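Beta/alpha-amylase (Paenibacillus polymyxa, PDB 3VOC) removes maltose units from the non-reducing ends of starch chains through its family 14 beta-amylase domain, the piece described here, and also carries an alpha-amylase in the full-length precursor. Local coordinates at residues F312-M326 and K352-T364. Sequence-based numbering, arbitrary orientation.
Sequences FKDADLDLTFTCLEM and KGVRLNGENALPT
Glu325 grips the backbone of 352-364 with both carboxylate oxygens. Ala361 N donates to Glu325 OE1 at 2.9 Å, on the syn side but well out of the carboxylate plane. Leu362 N meets Glu325 OE2 at 3.0 Å from above that plane. A bend at chi2 (-76°) turns the carboxylate toward these two amides, and Glu325 CG rests 3.8 Å from Thr364 CB. With an alanine here, both amides would be likely to lose these acceptors, and the loop 360-364 might shift. Beside this grip, Cys323 SG and Met326 CE pack on Ala361 CB.

Strands 318-321 and 356-359 run parallel. Leu319 N donates to Arg355 O, Asn357 N to Leu319 O, and Phe321 N to Asn357 O. Thr320 CG2 lies 3.6 Å from Glu359 OE2; that oxygen forms a salt bridge with Lys279.

At the opposite end of the strands, Arg355 NE forms a salt bridge with Asp318 OD2 at 3.0 Å. The oxygen lies near the guanidinium plane, but NE comes from above the carboxylate; the planes are 34° apart. Asp318 OD2 also meets Lys153 and OD1 meets Arg275, which probably spreads the charge. Val354 CG1 packs on Leu319 CB at 3.8 Å. Lys313 NZ reaches Lys352 O at 2.7 Å, tying together the ends of helices 305-315 and 338-352.

Helix 338-352 connects the two strands in a beta-alpha-beta unit of the TIM barrel. At the barrel's C-terminal side, on and just beyond these strands, lie Glu359, by similarity the proton acceptor, and Thr322, Asn360 and Ala361, probable substrate-binding residues of the beta-amylase active site.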
loop_
_atom_site.group_PDB
_atom_site.type_symbol
_atom_site.label_atom_id
_atom_site.label_comp_id
_atom_site.label_asym_id
_atom_site.label_seq_id
_atom_site.Cartn_x
_atom_site.Cartn_y
_atom_site.Cartn_z
ATOM N N PHE A 312 -2.312 -5.308 11.773
ATOM C CA PHE A 312 -0.909 -4.873 11.738
ATOM C C PHE A 312 -0.198 -5.253 13.040
ATOM O O PHE A 312 0.889 -5.827 13.017
ATOM C CB PHE A 312 -0.790 -3.358 11.489
ATOM C CG PHE A 312 -0.816 -2.989 10.040
ATOM C CD1 PHE A 312 -2.025 -2.987 9.339
ATOM C CD2 PHE A 312 0.362 -2.661 9.367
ATOM C CE1 PHE A 312 -2.070 -2.663 7.989
ATOM C CE2 PHE A 312 0.335 -2.322 7.998
ATOM C CZ PHE A 312 -0.893 -2.320 7.310
ATOM N N LYS A 313 -0.836 -4.949 14.168
ATOM C CA LYS A 313 -0.275 -5.279 15.475
ATOM C C LYS A 313 -0.066 -6.783 15.591
ATOM O O LYS A 313 1.002 -7.225 16.011
ATOM C CB LYS A 313 -1.207 -4.819 16.596
ATOM C CG LYS A 313 -0.569 -4.880 17.980
ATOM C CD LYS A 313 -1.484 -4.232 19.021
ATOM C CE LYS A 313 -0.889 -4.246 20.440
ATOM N NZ LYS A 313 0.435 -3.564 20.503
ATOM N N ASP A 314 -1.094 -7.558 15.234
ATOM C CA ASP A 314 -1.029 -9.028 15.329
ATOM C C ASP A 314 0.071 -9.595 14.441
ATOM O O ASP A 314 0.753 -10.549 14.837
ATOM C CB ASP A 314 -2.367 -9.686 14.961
ATOM C CG ASP A 314 -3.476 -9.375 15.959
ATOM O OD1 ASP A 314 -3.194 -8.902 17.091
ATOM O OD2 ASP A 314 -4.645 -9.617 15.602
ATOM N N ALA A 315 0.229 -9.025 13.240
ATOM C CA ALA A 315 1.258 -9.502 12.306
ATOM C C ALA A 315 2.651 -8.957 12.634
ATOM O O ALA A 315 3.652 -9.325 11.988
ATOM C CB ALA A 315 0.880 -9.163 10.870
ATOM N N ASP A 316 2.718 -8.089 13.639
ATOM C CA ASP A 316 3.967 -7.439 14.031
ATOM C C ASP A 316 4.590 -6.740 12.823
ATOM O O ASP A 316 5.735 -7.009 12.447
ATOM C CB ASP A 316 4.945 -8.437 14.677
ATOM C CG ASP A 316 6.154 -7.750 15.281
ATOM O OD1 ASP A 316 5.987 -6.648 15.818
ATOM O OD2 ASP A 316 7.271 -8.310 15.208
ATOM N N LEU A 317 3.782 -5.867 12.223
ATOM C CA LEU A 317 4.172 -4.979 11.125
ATOM C C LEU A 317 3.937 -3.530 11.513
ATOM O O LEU A 317 2.930 -3.200 12.171
ATOM C CB LEU A 317 3.353 -5.284 9.868
ATOM C CG LEU A 317 3.494 -6.712 9.298
ATOM C CD1 LEU A 317 2.510 -6.966 8.181
ATOM C CD2 LEU A 317 4.916 -6.985 8.809
ATOM N N ASP A 318 4.859 -2.662 11.106
ATOM C CA ASP A 318 4.688 -1.232 11.315
ATOM C C ASP A 318 3.763 -0.691 10.244
ATOM O O ASP A 318 3.635 -1.285 9.177
ATOM C CB ASP A 318 6.039 -0.515 11.263
ATOM C CG ASP A 318 6.922 -0.829 12.471
ATOM O OD1 ASP A 318 6.501 -1.573 13.371
ATOM O OD2 ASP A 318 8.041 -0.301 12.527
ATOM N N LEU A 319 3.119 0.433 10.533
ATOM C CA LEU A 319 2.120 0.987 9.613
ATOM C C LEU A 319 2.638 2.264 8.979
ATOM O O LEU A 319 3.050 3.193 9.684
ATOM C CB LEU A 319 0.800 1.262 10.359
ATOM C CG LEU A 319 -0.283 2.053 9.608
ATOM C CD1 LEU A 319 -0.712 1.234 8.432
ATOM C CD2 LEU A 319 -1.487 2.337 10.521
ATOM N N THR A 320 2.617 2.308 7.649
ATOM C CA THR A 320 2.904 3.530 6.919
ATOM C C THR A 320 1.564 4.100 6.459
ATOM O O THR A 320 0.727 3.391 5.865
ATOM C CB THR A 320 3.834 3.270 5.715
ATOM O OG1 THR A 320 5.114 2.834 6.196
ATOM C CG2 THR A 320 3.998 4.534 4.836
ATOM N N PHE A 321 1.349 5.369 6.755
ATOM C CA PHE A 321 0.188 6.049 6.229
ATOM C C PHE A 321 0.637 7.241 5.404
ATOM O O PHE A 321 1.811 7.619 5.434
ATOM C CB PHE A 321 -0.814 6.433 7.338
ATOM C CG PHE A 321 -2.199 6.709 6.813
ATOM C CD1 PHE A 321 -2.924 5.696 6.182
ATOM C CD2 PHE A 321 -2.758 7.984 6.903
ATOM C CE1 PHE A 321 -4.206 5.952 5.653
ATOM C CE2 PHE A 321 -4.050 8.251 6.387
ATOM C CZ PHE A 321 -4.764 7.236 5.761
ATOM N N THR A 322 -0.298 7.816 4.651
ATOM C CA THR A 322 0.017 8.820 3.644
ATOM C C THR A 322 -0.954 9.996 3.750
ATOM O O THR A 322 -1.798 10.031 4.659
ATOM C CB THR A 322 -0.022 8.177 2.231
ATOM O OG1 THR A 322 0.294 9.161 1.248
ATOM C CG2 THR A 322 -1.398 7.592 1.940
ATOM N N CYS A 323 -0.836 10.952 2.830
ATOM C CA CYS A 323 -1.621 12.201 2.840
ATOM C C CYS A 323 -1.282 13.160 3.977
ATOM O O CYS A 323 -2.031 14.121 4.220
ATOM C CB CYS A 323 -3.133 11.963 2.850
ATOM S SG CYS A 323 -3.672 10.835 1.639
ATOM N N LEU A 324 -0.145 12.934 4.637
ATOM C CA LEU A 324 0.279 13.795 5.738
ATOM C C LEU A 324 0.417 15.283 5.380
ATOM O O LEU A 324 0.343 16.158 6.263
ATOM C CB LEU A 324 1.579 13.281 6.360
ATOM C CG LEU A 324 1.384 12.344 7.548
ATOM C CD1 LEU A 324 0.761 11.009 7.126
ATOM C CD2 LEU A 324 2.737 12.098 8.218
ATOM N N GLU A 325 0.602 15.568 4.090
ATOM C CA GLU A 325 0.800 16.949 3.640
ATOM C C GLU A 325 -0.490 17.711 3.332
ATOM O O GLU A 325 -0.451 18.940 3.111
ATOM C CB GLU A 325 1.731 16.987 2.411
ATOM C CG GLU A 325 1.051 16.833 1.037
ATOM C CD GLU A 325 0.606 15.397 0.683
ATOM O OE1 GLU A 325 0.605 14.494 1.558
ATOM O OE2 GLU A 325 0.243 15.178 -0.495
ATOM N N MET A 326 -1.618 16.997 3.305
ATOM C CA MET A 326 -2.888 17.564 2.820
ATOM C C MET A 326 -3.768 18.142 3.922
ATOM O O MET A 326 -3.726 17.686 5.065
ATOM C CB MET A 326 -3.700 16.505 2.089
ATOM C CG MET A 326 -3.193 16.169 0.727
ATOM S SD MET A 326 -4.327 15.013 -0.056
ATOM C CE MET A 326 -3.298 14.628 -1.485
ATOM N N LYS A 352 -3.180 1.573 19.905
ATOM C CA LYS A 352 -2.819 0.150 19.868
ATOM C C LYS A 352 -1.325 -0.116 19.986
ATOM O O LYS A 352 -0.905 -1.269 20.068
ATOM C CB LYS A 352 -3.362 -0.515 18.598
ATOM C CG LYS A 352 -4.874 -0.457 18.495
ATOM C CD LYS A 352 -5.365 -1.358 17.392
ATOM C CE LYS A 352 -6.873 -1.339 17.303
ATOM N NZ LYS A 352 -7.512 -2.283 18.259
ATOM N N GLY A 353 -0.512 0.929 20.005
ATOM C CA GLY A 353 0.927 0.718 20.041
ATOM C C GLY A 353 1.466 0.187 18.722
ATOM O O GLY A 353 2.459 -0.539 18.708
ATOM N N VAL A 354 0.816 0.533 17.612
ATOM C CA VAL A 354 1.367 0.242 16.283
ATOM C C VAL A 354 2.264 1.401 15.858
ATOM O O VAL A 354 1.816 2.546 15.805
ATOM C CB VAL A 354 0.250 -0.008 15.241
ATOM C CG1 VAL A 354 0.832 -0.173 13.827
ATOM C CG2 VAL A 354 -0.561 -1.259 15.624
ATOM N N ARG A 355 3.528 1.107 15.565
ATOM C CA ARG A 355 4.481 2.137 15.138
ATOM C C ARG A 355 4.049 2.770 13.814
ATOM O O ARG A 355 3.768 2.054 12.845
ATOM C CB ARG A 355 5.875 1.545 14.981
ATOM C CG ARG A 355 6.525 1.072 16.313
ATOM C CD ARG A 355 7.750 0.215 16.054
ATOM N NE ARG A 355 8.713 0.888 15.177
ATOM C CZ ARG A 355 9.699 1.680 15.601
ATOM N NH1 ARG A 355 9.874 1.916 16.899
ATOM N NH2 ARG A 355 10.524 2.235 14.727
ATOM N N LEU A 356 4.017 4.103 13.784
ATOM C CA LEU A 356 3.649 4.856 12.587
ATOM C C LEU A 356 4.833 5.413 11.800
ATOM O O LEU A 356 5.773 5.991 12.363
ATOM C CB LEU A 356 2.742 6.024 12.948
ATOM C CG LEU A 356 1.321 5.709 13.365
ATOM C CD1 LEU A 356 0.816 6.849 14.216
ATOM C CD2 LEU A 356 0.394 5.476 12.141
ATOM N N ASN A 357 4.743 5.248 10.484
ATOM C CA ASN A 357 5.616 5.936 9.526
ATOM C C ASN A 357 4.742 6.683 8.524
ATOM O O ASN A 357 3.622 6.257 8.236
ATOM C CB ASN A 357 6.519 4.930 8.804
ATOM C CG ASN A 357 7.449 4.184 9.764
ATOM O OD1 ASN A 357 7.264 2.993 10.024
ATOM N ND2 ASN A 357 8.451 4.888 10.293
ATOM N N GLY A 358 5.250 7.787 7.987
ATOM C CA GLY A 358 4.433 8.691 7.176
ATOM C C GLY A 358 5.013 9.003 5.810
ATOM O O GLY A 358 6.216 8.836 5.582
ATOM N N GLU A 359 4.146 9.444 4.899
ATOM C CA GLU A 359 4.556 9.841 3.550
ATOM C C GLU A 359 3.636 10.958 3.129
ATOM O O GLU A 359 2.530 11.061 3.646
ATOM C CB GLU A 359 4.334 8.701 2.564
ATOM C CG GLU A 359 5.250 7.525 2.750
ATOM C CD GLU A 359 4.999 6.430 1.740
ATOM O OE1 GLU A 359 4.120 6.579 0.875
ATOM O OE2 GLU A 359 5.696 5.413 1.818
ATOM N N ASN A 360 4.080 11.777 2.184
ATOM C CA ASN A 360 3.165 12.671 1.453
ATOM C C ASN A 360 2.522 11.882 0.315
ATOM O O ASN A 360 3.165 10.974 -0.255
ATOM C CB ASN A 360 3.908 13.888 0.879
ATOM C CG ASN A 360 5.137 13.493 0.074
ATOM O OD1 ASN A 360 5.946 12.685 0.530
ATOM N ND2 ASN A 360 5.280 14.051 -1.130
ATOM N N ALA A 361 1.269 12.204 -0.011
ATOM C CA ALA A 361 0.571 11.496 -1.098
ATOM C C ALA A 361 1.104 11.977 -2.436
ATOM O O ALA A 361 1.343 11.187 -3.355
ATOM C CB ALA A 361 -0.944 11.732 -1.033
ATOM N N LEU A 362 1.286 13.290 -2.534
ATOM C CA LEU A 362 1.668 13.923 -3.790
ATOM C C LEU A 362 2.869 14.837 -3.533
ATOM O O LEU A 362 3.106 15.218 -2.396
ATOM C CB LEU A 362 0.489 14.725 -4.351
ATOM C CG LEU A 362 -0.725 13.907 -4.831
ATOM C CD1 LEU A 362 -1.851 14.839 -5.280
ATOM C CD2 LEU A 362 -0.342 12.962 -5.953
ATOM N N PRO A 363 3.632 15.184 -4.586
ATOM C CA PRO A 363 4.751 16.101 -4.372
ATOM C C PRO A 363 4.267 17.375 -3.698
ATOM O O PRO A 363 3.157 17.835 -3.955
ATOM C CB PRO A 363 5.247 16.390 -5.785
ATOM C CG PRO A 363 4.908 15.168 -6.554
ATOM C CD PRO A 363 3.598 14.662 -5.967
ATOM N N THR A 364 5.090 17.923 -2.820
ATOM C CA THR A 364 4.650 19.005 -1.974
ATOM C C THR A 364 5.801 19.954 -1.714
ATOM O O THR A 364 6.911 19.755 -2.217
ATOM C CB THR A 364 4.073 18.450 -0.634
ATOM O OG1 THR A 364 3.378 19.487 0.069
ATOM C CG2 THR A 364 5.189 17.888 0.239
HETATM O O HOH W 1 2.827 -3.729 19.069
HETATM O O HOH W 2 4.485 -1.553 15.450
HETATM O O HOH W 3 5.700 1.081 8.151
HETATM O O HOH W 4 0.586 17.293 -2.142
#